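Local coordinates for protein transcriptional activator ToxR (PDB 6UTC) that probably activates virulence-gene transcription from the inner membrane, its periplasmic domain acting as a sensor that interacts with ToxS and bile salts, at residues 23-28 against 45-50. Sequence-based numbering, arbitrary orientation.
Sequences NGVEVL and QCVNKY
With chi1 at 173°, Val47 turns CG1 anti to its backbone N and CG2 anti to its carbonyl carbon; on the side of the helix that faces the strand, this directs CG1 at Val25 and CG2 at Val27. Val25, likewise near trans (chi1 -179°), sets CG2 beside its own backbone N, and the two side chains meet tip to tip: Val25 CG2 lies 4.0 Å from Val47 CG1. The same methyl of Val47 is almost as near the branch point, with Val25 CB at 4.1 Å from Val47 CG1. The other arm of the fork makes a looser approach, Val27 CG2 standing 4.5 Å from Val47 CG2. All three valines are buried, and no hydrogen bond crosses between the segments, whose contact is wholly apolar, valine against valine. Strand 25-30, helix 40-52 and strand 62-67 form a beta-alpha-beta crossover, and here its helix packs on one face of the mixed sheet; Val25 and Val27, two residues apart on the strand, both direct their side chains from that face toward the helix, while the side chain of Glu26 between them packs on Leu18 and Lys62 of the flanking strands. The backbones stay well apart, with Val25 CA 7.8 Å from Val47 CA. Around the contact, Val27 also packs on Val63, Val25 on Pro60, and Val47 on Tyr77 of strand 72-78. One residue before Val47, Cys46 forms the disulfide with Cys103, tying this helix covalently to the C-terminal end of the domain.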
ATOM      1  N   ASN A  23      -7.664   8.303   0.439  1.00 23.70           N
ATOM      2  CA  ASN A  23      -7.150   9.622   0.819  1.00 25.27           C
ATOM      3  C   ASN A  23      -6.103  10.140  -0.169  1.00 24.36           C
ATOM      4  O   ASN A  23      -5.032  10.619   0.211  1.00 26.15           O
ATOM      5  CB  ASN A  23      -6.614   9.617   2.250  1.00 25.97           C
ATOM      6  CG  ASN A  23      -7.718   9.468   3.275  1.00 25.30           C
ATOM      7  OD1 ASN A  23      -8.807  10.012   3.103  1.00 29.45           O
ATOM      8  ND2 ASN A  23      -7.444   8.727   4.338  1.00 26.66           N
ATOM      9  N   GLY A  24      -6.417  10.019  -1.457  1.00 22.40           N
ATOM     10  CA  GLY A  24      -5.544  10.505  -2.506  1.00 24.64           C
ATOM     11  C   GLY A  24      -4.493   9.523  -2.982  1.00 23.63           C
ATOM     12  O   GLY A  24      -3.805   9.809  -3.973  1.00 24.31           O
ATOM     13  N   VAL A  25      -4.326   8.394  -2.302  1.00 19.33           N
ATOM     14  CA  VAL A  25      -3.368   7.367  -2.692  1.00 17.87           C
ATOM     15  C   VAL A  25      -4.132   6.312  -3.479  1.00 19.06           C
ATOM     16  O   VAL A  25      -5.110   5.740  -2.980  1.00 17.52           O
ATOM     17  CB  VAL A  25      -2.675   6.746  -1.467  1.00 18.68           C
ATOM     18  CG1 VAL A  25      -1.670   5.684  -1.909  1.00 20.00           C
ATOM     19  CG2 VAL A  25      -1.990   7.824  -0.627  1.00 19.15           C
ATOM     20  N   GLU A  26      -3.703   6.056  -4.712  1.00 16.85           N
ATOM     21  CA  GLU A  26      -4.327   5.009  -5.512  1.00 16.92           C
ATOM     22  C   GLU A  26      -3.820   3.667  -5.022  1.00 14.46           C
ATOM     23  O   GLU A  26      -2.623   3.392  -5.116  1.00 16.15           O
ATOM     24  CB  GLU A  26      -3.930   5.159  -6.974  1.00 18.00           C
ATOM     25  CG  GLU A  26      -4.418   6.412  -7.631  1.00 22.88           C
ATOM     26  CD  GLU A  26      -3.964   6.483  -9.073  1.00 31.17           C
ATOM     27  OE1 GLU A  26      -4.392   5.620  -9.868  1.00 33.57           O
ATOM     28  OE2 GLU A  26      -3.164   7.379  -9.402  1.00 35.79           O
ATOM     29  N   VAL A  27      -4.718   2.821  -4.532  1.00 13.23           N
ATOM     30  CA  VAL A  27      -4.365   1.448  -4.195  1.00 14.11           C
ATOM     31  C   VAL A  27      -4.647   0.604  -5.427  1.00 13.58           C
ATOM     32  O   VAL A  27      -5.801   0.433  -5.815  1.00 13.72           O
ATOM     33  CB  VAL A  27      -5.135   0.939  -2.974  1.00 15.45           C
ATOM     34  CG1 VAL A  27      -4.729  -0.496  -2.670  1.00 17.44           C
ATOM     35  CG2 VAL A  27      -4.883   1.851  -1.779  1.00 16.74           C
ATOM     36  N   LEU A  28      -3.590   0.081  -6.027  1.00 12.51           N
ATOM     37  CA  LEU A  28      -3.640  -0.597  -7.313  1.00 12.83           C
ATOM     38  C   LEU A  28      -3.186  -2.035  -7.166  1.00 12.68           C
ATOM     39  O   LEU A  28      -2.425  -2.367  -6.253  1.00 14.03           O
ATOM     40  CB  LEU A  28      -2.690   0.074  -8.302  1.00 14.03           C
ATOM     41  CG  LEU A  28      -2.937   1.546  -8.595  1.00 14.23           C
ATOM     42  CD1 LEU A  28      -1.745   2.124  -9.347  1.00 16.79           C
ATOM     43  CD2 LEU A  28      -4.212   1.705  -9.404  1.00 15.78           C
ATOM     44  N   GLN A  45      -5.447   0.974   6.962  1.00 12.94           N
ATOM     45  CA  GLN A  45      -4.683   1.361   8.138  1.00 12.96           C
ATOM     46  C   GLN A  45      -3.234   1.630   7.776  1.00 14.58           C
ATOM     47  O   GLN A  45      -2.635   2.599   8.253  1.00 15.94           O
ATOM     48  CB  GLN A  45      -4.771   0.286   9.217  1.00 13.61           C
ATOM     49  CG  GLN A  45      -3.964   0.620  10.476  1.00 13.59           C
ATOM     50  CD  GLN A  45      -4.608   1.705  11.321  1.00 18.61           C
ATOM     51  OE1 GLN A  45      -5.593   2.334  10.916  1.00 21.43           O
ATOM     52  NE2 GLN A  45      -4.060   1.929  12.510  1.00 18.54           N
ATOM     53  N   CYS A  46      -2.661   0.786   6.922  1.00 13.86           N
ATOM     54  CA  CYS A  46      -1.275   0.966   6.502  1.00 13.85           C
ATOM     55  C   CYS A  46      -1.088   2.294   5.776  1.00 14.93           C
ATOM     56  O   CYS A  46      -0.153   3.044   6.066  1.00 15.78           O
ATOM     57  CB  CYS A  46      -0.857  -0.208   5.622  1.00 13.88           C
ATOM     58  SG  CYS A  46       0.929  -0.321   5.347  1.00 16.77           S
ATOM     59  N   VAL A  47      -1.989   2.613   4.850  1.00 14.23           N
ATOM     60  CA  VAL A  47      -1.909   3.892   4.148  1.00 14.42           C
ATOM     61  C   VAL A  47      -2.058   5.049   5.128  1.00 17.91           C
ATOM     62  O   VAL A  47      -1.335   6.051   5.042  1.00 19.91           O
ATOM     63  CB  VAL A  47      -2.946   3.931   3.015  1.00 15.69           C
ATOM     64  CG1 VAL A  47      -3.010   5.324   2.366  1.00 19.79           C
ATOM     65  CG2 VAL A  47      -2.621   2.846   1.977  1.00 16.94           C
ATOM     66  N   ASN A  48      -2.987   4.925   6.084  1.00 18.65           N
ATOM     67  CA  ASN A  48      -3.148   5.946   7.126  1.00 20.34           C
ATOM     68  C   ASN A  48      -1.841   6.185   7.875  1.00 24.69           C
ATOM     69  O   ASN A  48      -1.415   7.332   8.060  1.00 23.05           O
ATOM     70  CB  ASN A  48      -4.235   5.481   8.104  1.00 19.13           C
ATOM     71  CG  ASN A  48      -4.348   6.366   9.357  1.00 25.51           C
ATOM     72  OD1 ASN A  48      -3.524   6.289  10.276  1.00 30.61           O
ATOM     73  ND2 ASN A  48      -5.385   7.183   9.400  1.00 27.09           N
ATOM     74  N   LYS A  49      -1.197   5.113   8.332  1.00 19.89           N
ATOM     75  CA  LYS A  49       0.017   5.268   9.124  1.00 20.50           C
ATOM     76  C   LYS A  49       1.174   5.764   8.267  1.00 23.94           C
ATOM     77  O   LYS A  49       2.006   6.554   8.732  1.00 22.95           O
ATOM     78  CB  LYS A  49       0.379   3.956   9.815  1.00 21.59           C
ATOM     79  CG  LYS A  49      -0.739   3.369  10.650  1.00 24.01           C
ATOM     80  CD  LYS A  49      -1.395   4.387  11.557  1.00 37.56           C
ATOM     81  CE  LYS A  49      -0.506   4.761  12.715  1.00 32.49           C
ATOM     82  NZ  LYS A  49      -1.243   5.624  13.691  1.00 38.39           N
ATOM     83  N   TYR A  50       1.232   5.330   7.007  1.00 20.81           N
ATOM     84  CA  TYR A  50       2.311   5.768   6.134  1.00 20.35           C
ATOM     85  C   TYR A  50       2.206   7.254   5.866  1.00 21.65           C
ATOM     86  O   TYR A  50       3.224   7.957   5.805  1.00 21.77           O
ATOM     87  CB  TYR A  50       2.247   4.977   4.838  1.00 18.64           C
ATOM     88  CG  TYR A  50       3.470   5.117   3.964  1.00 15.79           C
ATOM     89  CD1 TYR A  50       4.588   4.331   4.185  1.00 20.25           C
ATOM     90  CD2 TYR A  50       3.498   6.013   2.909  1.00 14.96           C
ATOM     91  CE1 TYR A  50       5.712   4.435   3.388  1.00 17.60           C
ATOM     92  CE2 TYR A  50       4.624   6.124   2.098  1.00 16.17           C
ATOM     93  CZ  TYR A  50       5.721   5.325   2.349  1.00 17.31           C
ATOM     94  OH  TYR A  50       6.852   5.406   1.558  1.00 18.93           O
TER